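Local atomic coordinates of extracellular solute-binding protein family 5 (Brucella melitensis, PDB entry 4ONY), a protein that probably binds peptides or related solutes in the periplasm and delivers them to an ABC transporter for uptake into the cell. Residues T132-L137 with L192-I197; K124-Q129 with P209-G214; D324-Q329 with S415-Q420; T352-E357 with A546-L551. All coordinates share one frame; numbering follows the deposited sequence. Where two conformers were deposited one is given.

Contact 1 of 4, residues T132-L137 with L192-I197; sequences TVDDVL and LPKHAI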
loop_
_atom_site.group_PDB
_atom_site.type_symbol
_atom_site.label_atom_id
_atom_site.label_comp_id
_atom_site.label_asym_id
_atom_site.label_seq_id
_atom_site.Cartn_x
_atom_site.Cartn_y
_atom_site.Cartn_z
ATOM N N THR A 132 -4.803 -24.801 19.048
ATOM C CA THR A 132 -6.157 -25.309 19.292
ATOM C C THR A 132 -7.217 -24.241 19.120
ATOM O O THR A 132 -6.925 -23.017 19.076
ATOM C CB THR A 132 -6.309 -25.845 20.737
ATOM O OG1 THR A 132 -6.178 -24.766 21.667
ATOM C CG2 THR A 132 -5.271 -26.912 21.055
ATOM N N VAL A 133 -8.464 -24.687 19.130
ATOM C CA VAL A 133 -9.598 -23.770 19.084
ATOM C C VAL A 133 -9.592 -22.895 20.314
ATOM O O VAL A 133 -9.934 -21.716 20.239
ATOM C CB VAL A 133 -10.927 -24.521 18.955
ATOM C CG1 VAL A 133 -12.137 -23.618 19.231
ATOM C CG2 VAL A 133 -11.037 -25.112 17.566
ATOM N N ASP A 134 -9.192 -23.459 21.447
ATOM C CA ASP A 134 -9.068 -22.678 22.647
ATOM C C ASP A 134 -8.076 -21.494 22.479
ATOM O O ASP A 134 -8.329 -20.410 22.979
ATOM C CB ASP A 134 -8.667 -23.568 23.806
ATOM C CG ASP A 134 -8.918 -22.915 25.114
ATOM O OD1 ASP A 134 -10.094 -22.597 25.393
ATOM O OD2 ASP A 134 -7.938 -22.718 25.848
ATOM N N ASP A 135 -6.971 -21.696 21.767
ATOM C CA ASP A 135 -6.049 -20.558 21.436
ATOM C C ASP A 135 -6.750 -19.467 20.633
ATOM O O ASP A 135 -6.530 -18.257 20.886
ATOM C CB ASP A 135 -4.809 -21.029 20.666
ATOM C CG ASP A 135 -3.875 -21.879 21.520
ATOM O OD1 ASP A 135 -3.534 -21.450 22.659
ATOM O OD2 ASP A 135 -3.453 -22.978 21.041
ATOM N N VAL A 136 -7.593 -19.857 19.671
ATOM C CA VAL A 136 -8.340 -18.878 18.867
ATOM C C VAL A 136 -9.281 -18.082 19.762
ATOM O O VAL A 136 -9.328 -16.855 19.693
ATOM C CB VAL A 136 -9.156 -19.538 17.745
ATOM C CG1 VAL A 136 -9.940 -18.485 16.940
ATOM C CG2 VAL A 136 -8.266 -20.372 16.832
ATOM N N LEU A 137 -10.030 -18.773 20.617
ATOM C CA LEU A 137 -10.980 -18.076 21.476
ATOM C C LEU A 137 -10.245 -17.118 22.390
ATOM O O LEU A 137 -10.688 -15.975 22.597
ATOM C CB LEU A 137 -11.833 -19.055 22.327
ATOM C CG LEU A 137 -12.729 -20.065 21.606
ATOM C CD1 LEU A 137 -13.538 -20.891 22.597
ATOM C CD2 LEU A 137 -13.664 -19.370 20.641
ATOM N N LEU A 192 -2.745 -16.487 18.812
ATOM C CA LEU A 192 -1.865 -16.366 19.969
ATOM C C LEU A 192 -1.941 -17.608 20.878
ATOM O O LEU A 192 -2.994 -18.239 20.992
ATOM C CB LEU A 192 -2.275 -15.164 20.825
ATOM C CG LEU A 192 -2.316 -13.824 20.101
ATOM C CD1 LEU A 192 -2.671 -12.675 21.027
ATOM C CD2 LEU A 192 -0.973 -13.509 19.418
ATOM N N PRO A 193 -0.828 -17.963 21.531
ATOM C CA PRO A 193 -0.762 -19.143 22.405
ATOM C C PRO A 193 -1.218 -18.895 23.846
ATOM O O PRO A 193 -0.468 -18.284 24.629
ATOM C CB PRO A 193 0.723 -19.490 22.400
ATOM C CG PRO A 193 1.411 -18.192 22.179
ATOM C CD PRO A 193 0.491 -17.366 21.325
ATOM N N LYS A 194 -2.413 -19.377 24.199
ATOM C CA LYS A 194 -2.937 -19.237 25.552
ATOM C C LYS A 194 -1.949 -19.745 26.581
ATOM O O LYS A 194 -1.732 -19.078 27.599
ATOM C CB LYS A 194 -4.220 -20.030 25.723
ATOM C CG LYS A 194 -4.921 -19.769 27.047
ATOM C CD LYS A 194 -6.244 -20.500 27.109
ATOM C CE LYS A 194 -6.997 -20.156 28.370
ATOM N NZ LYS A 194 -8.261 -20.956 28.413
ATOM N N HIS A 195 -1.327 -20.891 26.310
ATOM C CA HIS A 195 -0.458 -21.518 27.305
ATOM C C HIS A 195 0.813 -20.731 27.541
ATOM O O HIS A 195 1.399 -20.879 28.586
ATOM C CB HIS A 195 -0.055 -22.931 26.907
ATOM C CG HIS A 195 0.998 -22.972 25.836
ATOM N ND1 HIS A 195 0.699 -22.808 24.500
ATOM C CD2 HIS A 195 2.339 -23.156 25.906
ATOM C CE1 HIS A 195 1.818 -22.884 23.799
ATOM N NE2 HIS A 195 2.821 -23.117 24.627
ATOM N N ALA A 196 1.231 -19.905 26.607
ATOM C CA ALA A 196 2.517 -19.230 26.720
ATOM C C ALA A 196 2.445 -17.754 27.088
ATOM O O ALA A 196 3.483 -17.106 27.117
ATOM C CB ALA A 196 3.273 -19.360 25.411
ATOM N N ILE A 197 1.252 -17.189 27.246
ATOM C CA ILE A 197 1.124 -15.763 27.483
ATOM C C ILE A 197 0.665 -15.536 28.933
ATOM O O ILE A 197 -0.312 -16.113 29.381
ATOM C CB ILE A 197 0.156 -15.131 26.475
ATOM C CG1 ILE A 197 0.867 -14.944 25.151
ATOM C CG2 ILE A 197 -0.338 -13.774 26.953
ATOM C CD1 ILE A 197 -0.046 -14.703 23.977
HETATM O O HOH W 1 -10.073 -20.029 25.803
HETATM O O HOH W 2 -1.971 -22.941 24.127
#
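D135 and K194 meet through different first torsions. In D135, CG lies opposite the carbonyl carbon and beside the backbone N (chi1 -68°), so the carboxylate folds back over the start of its helix with OD1 facing the loop. K194 sets CG anti to the backbone N (chi1 -172°) and stays straight from there on, an extended chain that reaches from the loop across to D134. The central bond is K194 N to D135 OD1, 2.8 Å long, with the N-H arriving on the anti side of the oxygen and tilted out of the carboxylate plane. Water 2 gives OD1 a second donor at 2.6 Å and itself accepts from H195 N, so one oxygen gathers two successive loop amides, one directly and one through water. L192 O lies 3.3 Å from D135 CB.

The other oxygen, OD2, takes T132 N at 3.0 Å and, from outside the two segments, W125 NE1. D135 N in turn donates to T132 OG1 at 3.2 Å; this reciprocal pair is a capping box at the N-terminus of helix 133-146. A threonine hydroxyl and a short carboxylate suit these places because the hydroxyl reaches forward to D135 N and the carboxylate back to T132 N.

At the exposed end of the contact, K194 NZ forms a salt bridge with D134 OD2 (3.1 Å), meeting that oxygen on its syn lone pair. D134 was modelled in two conformers, so this salt bridge is less certain than the bond to D135. The lysine crosses D134 and is long enough to bring NZ to the carboxylate. Water 1 donates to D134 OD1 and makes a weak bond to K194 NZ.

Contact 2 of 4, residues K124-Q129 with P209-G214; sequences KWSDGQ and PPIGSG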
loop_
_atom_site.group_PDB
_atom_site.type_symbol
_atom_site.label_atom_id
_atom_site.label_comp_id
_atom_site.label_asym_id
_atom_site.label_seq_id
_atom_site.Cartn_x
_atom_site.Cartn_y
_atom_site.Cartn_z
ATOM N N LYS A 124 1.266 -26.628 15.343
ATOM C CA LYS A 124 1.959 -26.540 16.624
ATOM C C LYS A 124 2.673 -25.201 16.791
ATOM O O LYS A 124 3.222 -24.633 15.831
ATOM C CB LYS A 124 3.017 -27.643 16.780
ATOM C CG LYS A 124 2.478 -29.057 16.647
ATOM C CD LYS A 124 3.588 -30.139 16.577
ATOM C CE LYS A 124 4.286 -30.298 15.193
ATOM N NZ LYS A 124 3.511 -30.962 14.038
ATOM N N TRP A 125 2.661 -24.731 18.027
ATOM C CA TRP A 125 3.539 -23.673 18.519
ATOM C C TRP A 125 4.992 -24.130 18.401
ATOM O O TRP A 125 5.264 -25.338 18.273
ATOM C CB TRP A 125 3.156 -23.330 19.989
ATOM C CG TRP A 125 1.723 -22.944 20.101
ATOM C CD1 TRP A 125 0.696 -23.667 20.653
ATOM C CD2 TRP A 125 1.127 -21.759 19.555
ATOM N NE1 TRP A 125 -0.490 -22.967 20.544
ATOM C CE2 TRP A 125 -0.253 -21.806 19.849
ATOM C CE3 TRP A 125 1.628 -20.685 18.851
ATOM C CZ2 TRP A 125 -1.140 -20.796 19.451
ATOM C CZ3 TRP A 125 0.745 -19.656 18.442
ATOM C CH2 TRP A 125 -0.622 -19.736 18.751
ATOM N N SER A 126 5.918 -23.178 18.372
ATOM C CA SER A 126 7.335 -23.498 18.178
ATOM C C SER A 126 7.905 -24.258 19.361
ATOM O O SER A 126 8.929 -24.872 19.221
ATOM C CB SER A 126 8.197 -22.231 17.938
ATOM O OG SER A 126 8.182 -21.343 19.040
ATOM N N ASP A 127 7.234 -24.232 20.522
ATOM C CA ASP A 127 7.623 -25.087 21.644
ATOM C C ASP A 127 6.999 -26.499 21.588
ATOM O O ASP A 127 7.160 -27.288 22.502
ATOM C CB ASP A 127 7.251 -24.414 22.974
ATOM C CG ASP A 127 5.740 -24.174 23.116
ATOM O OD1 ASP A 127 4.937 -24.786 22.383
ATOM O OD2 ASP A 127 5.352 -23.369 23.993
ATOM N N GLY A 128 6.310 -26.841 20.505
ATOM C CA GLY A 128 5.770 -28.186 20.352
ATOM C C GLY A 128 4.348 -28.372 20.863
ATOM O O GLY A 128 3.755 -29.401 20.596
ATOM N N GLN A 129 3.793 -27.402 21.583
ATOM C CA GLN A 129 2.394 -27.504 22.002
ATOM C C GLN A 129 1.424 -27.314 20.822
ATOM O O GLN A 129 1.761 -26.627 19.849
ATOM C CB GLN A 129 2.094 -26.483 23.081
ATOM C CG GLN A 129 2.894 -26.679 24.355
ATOM C CD GLN A 129 2.595 -27.978 24.967
ATOM O OE1 GLN A 129 1.439 -28.318 25.116
ATOM N NE2 GLN A 129 3.628 -28.743 25.299
ATOM N N PRO A 209 11.820 -13.392 24.059
ATOM C CA PRO A 209 11.437 -13.950 22.760
ATOM C C PRO A 209 10.032 -14.558 22.804
ATOM O O PRO A 209 9.778 -15.411 23.627
ATOM C CB PRO A 209 12.493 -15.036 22.503
ATOM C CG PRO A 209 13.651 -14.681 23.407
ATOM C CD PRO A 209 13.023 -14.035 24.617
ATOM N N PRO A 210 9.112 -14.081 21.948
ATOM C CA PRO A 210 7.738 -14.564 22.087
ATOM C C PRO A 210 7.533 -15.893 21.342
ATOM O O PRO A 210 8.250 -16.197 20.383
ATOM C CB PRO A 210 6.923 -13.434 21.430
ATOM C CG PRO A 210 7.818 -12.950 20.319
ATOM C CD PRO A 210 9.242 -13.110 20.839
ATOM N N ILE A 211 6.542 -16.660 21.761
ATOM C CA ILE A 211 6.256 -17.943 21.117
ATOM C C ILE A 211 5.176 -17.736 20.065
ATOM O O ILE A 211 4.122 -17.173 20.388
ATOM C CB ILE A 211 5.721 -18.926 22.151
ATOM C CG1 ILE A 211 6.805 -19.274 23.181
ATOM C CG2 ILE A 211 5.180 -20.173 21.487
ATOM C CD1 ILE A 211 8.056 -19.918 22.607
ATOM N N GLY A 212 5.445 -18.186 18.829
ATOM C CA GLY A 212 4.419 -18.206 17.782
ATOM C C GLY A 212 4.388 -19.557 17.111
ATOM O O GLY A 212 5.133 -20.482 17.531
ATOM N N SER A 213 3.515 -19.695 16.098
ATOM C CA SER A 213 3.424 -20.942 15.322
ATOM C C SER A 213 4.231 -20.867 14.011
ATOM O O SER A 213 4.344 -21.860 13.268
ATOM C CB SER A 213 1.959 -21.291 15.058
ATOM O OG SER A 213 1.339 -20.304 14.257
ATOM N N GLY A 214 4.809 -19.704 13.729
ATOM C CA GLY A 214 5.515 -19.509 12.496
ATOM C C GLY A 214 6.832 -20.260 12.358
ATOM O O GLY A 214 7.314 -20.849 13.300
HETATM O O HOH W 3 8.019 -18.929 18.121
#
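W125 and S213 bring their CA atoms to 4.2 Å where a type I beta turn, W125 to G128, meets the irregular segment 209-214. The backbones are joined by S126 N donating to G212 O at 2.9 Å, with the donor in the carbonyl plane. Beside this bond the indole of W125 turns its edge to the G212-S213 peptide: CE3 is 3.5 Å from G212 C, which lies near the ring plane. Its CG is anti to the carbonyl carbon (chi1 -56°), which carries the benzene part of the ring toward segment 209-214. I211 packs on the turn with both branches, CG2 at 4.0 Å from W125 CB and CD1 at 3.8 Å from S126 OG.

The turn has its own brace, an Asx turn in which D127 OD1 accepts from Q129 N, while D127 OD2 bonds to H195. G128 has the positive phi that glycine adopts readily.

S126 OG lies 2.6 Å from water 3, which accepts from G212 N at 2.8 Å. G212 is thus bonded through both its polar backbone atoms, its carbonyl directly by S126 N and its amide through a water that also meets S126 OG, so S126 contributes both its backbone and its hydroxyl, while I211 and the indole supply apolar cover.

Contact 3 of 4, residues D324-Q329 with S415-Q420; sequences DRRVRQ and SQAGFQ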
loop_
_atom_site.group_PDB
_atom_site.type_symbol
_atom_site.label_atom_id
_atom_site.label_comp_id
_atom_site.label_asym_id
_atom_site.label_seq_id
_atom_site.Cartn_x
_atom_site.Cartn_y
_atom_site.Cartn_z
ATOM N N ASP A 324 -13.180 26.146 -8.702
ATOM C CA ASP A 324 -13.684 25.956 -10.053
ATOM C C ASP A 324 -12.835 24.889 -10.680
ATOM O O ASP A 324 -11.624 25.076 -10.894
ATOM C CB ASP A 324 -13.574 27.298 -10.833
ATOM C CG ASP A 324 -14.260 27.270 -12.177
ATOM O OD1 ASP A 324 -14.362 26.176 -12.775
ATOM O OD2 ASP A 324 -14.699 28.360 -12.615
ATOM N N ARG A 325 -13.446 23.775 -11.067
ATOM C CA ARG A 325 -12.668 22.712 -11.655
ATOM C C ARG A 325 -11.985 23.059 -12.961
ATOM O O ARG A 325 -11.002 22.394 -13.335
ATOM C CB ARG A 325 -13.512 21.456 -11.894
ATOM C CG ARG A 325 -14.481 21.551 -13.060
ATOM C CD ARG A 325 -15.234 20.198 -13.203
ATOM N NE ARG A 325 -16.074 20.160 -14.411
ATOM C CZ ARG A 325 -16.888 19.129 -14.688
ATOM N NH1 ARG A 325 -16.990 18.138 -13.812
ATOM N NH2 ARG A 325 -17.586 19.104 -15.789
ATOM N N ARG A 326 -12.523 24.034 -13.690
ATOM C CA ARG A 326 -11.883 24.486 -14.913
ATOM C C ARG A 326 -10.538 25.165 -14.615
ATOM O O ARG A 326 -9.584 25.062 -15.406
ATOM C CB ARG A 326 -12.785 25.484 -15.679
ATOM C CG ARG A 326 -14.094 24.871 -16.145
ATOM C CD ARG A 326 -15.075 25.895 -16.673
ATOM N NE ARG A 326 -15.397 26.831 -15.624
ATOM C CZ ARG A 326 -16.243 27.843 -15.741
ATOM N NH1 ARG A 326 -16.902 28.049 -16.895
ATOM N NH2 ARG A 326 -16.441 28.656 -14.716
ATOM N N VAL A 327 -10.478 25.902 -13.501
ATOM C CA VAL A 327 -9.222 26.523 -13.068
ATOM C C VAL A 327 -8.199 25.435 -12.666
ATOM O O VAL A 327 -7.012 25.488 -13.048
ATOM C CB VAL A 327 -9.484 27.499 -11.914
ATOM C CG1 VAL A 327 -8.190 28.002 -11.299
ATOM C CG2 VAL A 327 -10.355 28.669 -12.361
ATOM N N ARG A 328 -8.647 24.459 -11.886
ATOM C CA ARG A 328 -7.777 23.334 -11.506
ATOM C C ARG A 328 -7.268 22.603 -12.752
ATOM O O ARG A 328 -6.083 22.301 -12.852
ATOM C CB ARG A 328 -8.500 22.359 -10.553
ATOM C CG ARG A 328 -8.914 23.061 -9.259
ATOM C CD ARG A 328 -9.320 22.098 -8.198
ATOM N NE ARG A 328 -10.439 21.238 -8.625
ATOM C CZ ARG A 328 -11.726 21.435 -8.427
ATOM N NH1 ARG A 328 -12.174 22.528 -7.882
ATOM N NH2 ARG A 328 -12.586 20.494 -8.805
ATOM N N GLN A 329 -8.148 22.373 -13.713
ATOM C CA GLN A 329 -7.761 21.707 -14.956
ATOM C C GLN A 329 -6.658 22.483 -15.693
ATOM O O GLN A 329 -5.658 21.905 -16.095
ATOM C CB GLN A 329 -8.980 21.553 -15.857
ATOM C CG GLN A 329 -8.852 20.691 -17.110
ATOM C CD GLN A 329 -10.101 20.850 -18.004
ATOM O OE1 GLN A 329 -11.065 21.609 -17.693
ATOM N NE2 GLN A 329 -10.089 20.190 -19.083
ATOM N N SER A 415 -9.405 31.722 -19.303
ATOM C CA SER A 415 -10.253 32.753 -19.913
ATOM C C SER A 415 -11.737 32.333 -19.932
ATOM O O SER A 415 -12.599 33.104 -19.541
ATOM C CB SER A 415 -9.759 33.118 -21.314
ATOM O OG SER A 415 -8.458 33.654 -21.234
ATOM N N GLN A 416 -12.017 31.089 -20.296
ATOM C CA GLN A 416 -13.400 30.564 -20.222
ATOM C C GLN A 416 -13.951 30.600 -18.793
ATOM O O GLN A 416 -15.129 30.769 -18.582
ATOM C CB GLN A 416 -13.455 29.118 -20.754
ATOM C CG GLN A 416 -13.089 29.001 -22.236
ATOM C CD GLN A 416 -14.118 29.641 -23.199
ATOM O OE1 GLN A 416 -15.170 29.097 -23.410
ATOM N NE2 GLN A 416 -13.783 30.741 -23.805
ATOM N N ALA A 417 -13.068 30.467 -17.802
ATOM C CA ALA A 417 -13.446 30.544 -16.390
ATOM C C ALA A 417 -13.433 31.925 -15.769
ATOM O O ALA A 417 -13.605 32.046 -14.578
ATOM C CB ALA A 417 -12.549 29.663 -15.588
ATOM N N GLY A 418 -13.258 32.962 -16.561
ATOM C CA GLY A 418 -13.464 34.333 -16.115
ATOM C C GLY A 418 -12.174 35.107 -15.832
ATOM O O GLY A 418 -12.242 36.233 -15.385
ATOM N N PHE A 419 -10.993 34.492 -16.049
ATOM C CA PHE A 419 -9.732 35.177 -15.855
ATOM C C PHE A 419 -9.524 36.230 -16.946
ATOM O O PHE A 419 -10.067 36.095 -18.047
ATOM C CB PHE A 419 -8.560 34.192 -15.862
ATOM C CG PHE A 419 -8.345 33.489 -14.539
ATOM C CD1 PHE A 419 -9.338 32.701 -13.991
ATOM C CD2 PHE A 419 -7.170 33.637 -13.851
ATOM C CE1 PHE A 419 -9.145 32.046 -12.772
ATOM C CE2 PHE A 419 -6.968 33.015 -12.634
ATOM C CZ PHE A 419 -7.972 32.232 -12.080
ATOM N N GLN A 420 -8.744 37.266 -16.614
ATOM C CA GLN A 420 -8.132 38.177 -17.587
ATOM C C GLN A 420 -6.618 38.122 -17.446
ATOM O O GLN A 420 -6.053 37.701 -16.436
ATOM C CB GLN A 420 -8.554 39.614 -17.332
ATOM C CG GLN A 420 -10.022 39.836 -17.104
ATOM C CD GLN A 420 -10.847 39.781 -18.343
ATOM O OE1 GLN A 420 -10.338 39.730 -19.469
ATOM N NE2 GLN A 420 -12.163 39.772 -18.145
HETATM O O HOH W 4 -13.924 30.760 -12.092
#
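R326 lays one face of its guanidinium over A417, whose CA stands 3.9 Å above the plane and over its centre. D324 fixes the rotation of that flat group by a side-on, two-nitrogen grip: R326 NE donates to D324 OD1 at 3.1 Å and R326 NH2 to D324 OD2 at 2.7 Å, each on a syn lone pair and close to the guanidinium plane. A bend at chi3 (-61°) folds the arginine back to its acid. D324 OD1 also accepts from R326 N, the N-cap bond that starts helix 325-333. Water 4 bridges the segments, donating to D324 OD2 at 2.6 Å and to A417 O at 2.8 Å.

Beneath this polar layer V327 CG2 touches F419 CE1 at 3.6 Å and A417 CB at 4.0 Å, the valine and phenylalanine side chains crossing at about a right angle. The small methyl of A417 lets both the guanidinium of R326 and CG2 of V327 approach it. G418, with positive phi, is the C-prime residue of a Schellman motif, its N bonded to S415 O and F419 N to L414 O.

The start of helix 325-333 packs against the end of helix 404-416, just before strand 420-422; V327 also touches L414 of that helix, and F419 meets F434, next to strand 435-440, edge-to-face.

Contact 4 of 4, residues T352-E357 with A546-L551; sequences TQSFWE and ALDRVL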
loop_
_atom_site.group_PDB
_atom_site.type_symbol
_atom_site.label_atom_id
_atom_site.label_comp_id
_atom_site.label_asym_id
_atom_site.label_seq_id
_atom_site.Cartn_x
_atom_site.Cartn_y
_atom_site.Cartn_z
ATOM N N THR A 352 2.666 9.680 -13.616
ATOM C CA THR A 352 1.497 9.044 -13.019
ATOM C C THR A 352 0.270 9.713 -13.636
ATOM O O THR A 352 0.198 10.935 -13.737
ATOM C CB THR A 352 1.499 9.241 -11.490
ATOM O OG1 THR A 352 2.620 8.551 -10.901
ATOM C CG2 THR A 352 0.210 8.729 -10.900
ATOM N N GLN A 353 -0.693 8.917 -14.036
ATOM C CA GLN A 353 -1.913 9.429 -14.652
ATOM C C GLN A 353 -3.231 9.048 -13.893
ATOM O O GLN A 353 -4.168 9.767 -13.985
ATOM C CB GLN A 353 -2.030 8.881 -16.079
ATOM C CG GLN A 353 -0.812 9.103 -16.958
ATOM C CD GLN A 353 -1.065 8.617 -18.362
ATOM O OE1 GLN A 353 -1.824 9.179 -19.106
ATOM N NE2 GLN A 353 -0.506 7.490 -18.675
ATOM N N SER A 354 -3.262 7.896 -13.233
ATOM C CA SER A 354 -4.453 7.330 -12.602
ATOM C C SER A 354 -4.222 7.209 -11.092
ATOM O O SER A 354 -3.077 7.027 -10.664
ATOM C CB SER A 354 -4.653 5.917 -13.151
ATOM O OG SER A 354 -5.663 5.165 -12.475
ATOM N N PHE A 355 -5.314 7.202 -10.343
ATOM C CA PHE A 355 -5.268 6.881 -8.928
ATOM C C PHE A 355 -5.086 5.376 -8.678
ATOM O O PHE A 355 -4.904 4.993 -7.542
ATOM C CB PHE A 355 -6.518 7.429 -8.239
ATOM C CG PHE A 355 -6.566 8.938 -8.220
ATOM C CD1 PHE A 355 -5.981 9.628 -7.209
ATOM C CD2 PHE A 355 -7.152 9.636 -9.232
ATOM C CE1 PHE A 355 -5.999 10.993 -7.180
ATOM C CE2 PHE A 355 -7.169 11.019 -9.235
ATOM C CZ PHE A 355 -6.604 11.698 -8.196
ATOM N N TRP A 356 -5.109 4.542 -9.735
ATOM C CA TRP A 356 -4.728 3.138 -9.619
ATOM C C TRP A 356 -3.667 2.841 -10.695
ATOM O O TRP A 356 -3.658 1.787 -11.325
ATOM C CB TRP A 356 -5.964 2.194 -9.689
ATOM C CG TRP A 356 -6.738 2.276 -8.394
ATOM C CD1 TRP A 356 -6.544 1.531 -7.258
ATOM C CD2 TRP A 356 -7.754 3.231 -8.068
ATOM N NE1 TRP A 356 -7.382 1.953 -6.241
ATOM C CE2 TRP A 356 -8.133 2.998 -6.702
ATOM C CE3 TRP A 356 -8.375 4.261 -8.778
ATOM C CZ2 TRP A 356 -9.101 3.741 -6.067
ATOM C CZ3 TRP A 356 -9.346 5.003 -8.147
ATOM C CH2 TRP A 356 -9.707 4.747 -6.787
ATOM N N GLU A 357 -2.744 3.781 -10.840
ATOM C CA GLU A 357 -1.664 3.742 -11.819
ATOM C C GLU A 357 -0.963 2.387 -11.916
ATOM O O GLU A 357 -0.475 1.846 -10.926
ATOM C CB GLU A 357 -0.627 4.805 -11.450
ATOM C CG GLU A 357 0.581 4.926 -12.380
ATOM C CD GLU A 357 0.221 5.312 -13.798
ATOM O OE1 GLU A 357 -0.730 6.073 -13.997
ATOM O OE2 GLU A 357 0.908 4.855 -14.737
ATOM N N ALA A 546 -14.605 3.598 -12.760
ATOM C CA ALA A 546 -15.535 4.710 -12.813
ATOM C C ALA A 546 -15.174 5.746 -11.752
ATOM O O ALA A 546 -15.184 6.940 -12.050
ATOM C CB ALA A 546 -16.973 4.220 -12.634
ATOM N N LEU A 547 -14.784 5.294 -10.545
ATOM C CA LEU A 547 -14.298 6.201 -9.500
ATOM C C LEU A 547 -13.085 6.965 -10.024
ATOM O O LEU A 547 -13.028 8.189 -9.936
ATOM C CB LEU A 547 -13.964 5.469 -8.187
ATOM C CG LEU A 547 -13.419 6.341 -7.027
ATOM C CD1 LEU A 547 -14.349 7.492 -6.662
ATOM C CD2 LEU A 547 -13.191 5.520 -5.774
ATOM N N ASP A 548 -12.135 6.235 -10.613
ATOM C CA ASP A 548 -10.939 6.847 -11.178
ATOM C C ASP A 548 -11.307 7.964 -12.160
ATOM O O ASP A 548 -10.750 9.076 -12.107
ATOM C CB ASP A 548 -10.057 5.767 -11.840
ATOM C CG ASP A 548 -8.668 6.259 -12.182
ATOM O OD1 ASP A 548 -8.061 6.926 -11.345
ATOM O OD2 ASP A 548 -8.137 5.886 -13.248
ATOM N N ARG A 549 -12.277 7.690 -13.018
ATOM C CA ARG A 549 -12.677 8.636 -14.076
ATOM C C ARG A 549 -13.233 9.920 -13.471
ATOM O O ARG A 549 -12.921 11.017 -13.922
ATOM C CB ARG A 549 -13.702 8.048 -15.030
ATOM C CG ARG A 549 -13.188 6.900 -15.887
ATOM C CD ARG A 549 -14.214 6.425 -16.910
ATOM N NE ARG A 549 -13.909 5.058 -17.320
ATOM C CZ ARG A 549 -13.002 4.717 -18.238
ATOM N NH1 ARG A 549 -12.317 5.625 -18.947
ATOM N NH2 ARG A 549 -12.755 3.434 -18.407
ATOM N N VAL A 550 -14.019 9.762 -12.412
ATOM C CA VAL A 550 -14.597 10.923 -11.760
ATOM C C VAL A 550 -13.530 11.784 -11.067
ATOM O O VAL A 550 -13.591 13.038 -11.120
ATOM C CB VAL A 550 -15.684 10.513 -10.740
ATOM C CG1 VAL A 550 -16.179 11.750 -9.990
ATOM C CG2 VAL A 550 -16.832 9.765 -11.427
ATOM N N LEU A 551 -12.575 11.113 -10.413
ATOM C CA LEU A 551 -11.554 11.785 -9.677
ATOM C C LEU A 551 -10.581 12.539 -10.596
ATOM O O LEU A 551 -10.245 13.709 -10.339
ATOM C CB LEU A 551 -10.792 10.794 -8.784
ATOM C CG LEU A 551 -11.534 10.153 -7.637
ATOM C CD1 LEU A 551 -10.672 9.083 -6.961
ATOM C CD2 LEU A 551 -11.966 11.187 -6.589
#
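Hydrogen bonds to D548 form the polar part of this buried contact. S354 OG donates to D548 OD2 at 2.7 Å, approaching from above the carboxylate plane, and F355 N donates to D548 OD1 at 2.9 Å on the syn side. With CG anti to the backbone N (chi1 -167°), D548 reaches out from its helix, so that its two oxygens take one donor each from consecutive residues. S363 gives OD2 a further hydrogen bond, and this set of donors probably steadies the negative charge in its buried setting. Serine suits its place because one hydroxyl does two jobs: besides donating, S354 OG accepts from W356 N at 2.9 Å, which makes an ST turn. E357 OE1 likewise accepts from Q353 N and S354 N, holding the loop folded on itself.

The loop follows strand 350-351, an outermost strand of the six-stranded mixed sheet, and the contact joins this loop to helix 537-553, within a protein whose family belongs to the periplasmic-binding-protein clan.

Aromatic and aliphatic packing makes up the rest: flat rings and branched aliphatics fill the buried interface, the leucines touching aromatic carbons while ring edges meet the acid. L551 lies against F355, its CD1 4.2 Å above the ring and offset toward the rim, its CB 3.7 Å from F355 CE2. D548 OD1 lies near the ring plane of F355, and the carboxylate is nearly perpendicular to both rings, 85° for F355 and 82° for W356. W356 slides past D548 in the opposite direction, and its far corner CH2 meets L547 CD2 at 3.7 Å. The rings of W503 and Y557 pack edge-to-face with F355.

Overall arrangement
Contacts 1 and 2 form one continuous patch, their centres 11 Å apart. D127 OD2 of contact 2 is hydrogen-bonded to H195 NE2 of contact 1 (2.6 Å), W125 NE1 to D135 OD2 (3.0 Å), and the indole packs against L192 and P193. Along the chain, the segments of contact 1 both fall between those of contact 2. Contacts 3 and 4 lie on the opposite side of the chain's centre. The centre of contact 3 is 62 Å from that of contact 1 and 63 Å from that of contact 2; contact 4 is 44 Å from each. Contacts 3 and 4 are 22 Å apart, with nearest atoms about 7 Å from each other, and their segments alternate in sequence. None of the four contains a residue of the pocket holding 1-ethoxy-2-(2-ethoxyethoxy)ethane, which Q222, Q225, R226, Y256 and Y257 line.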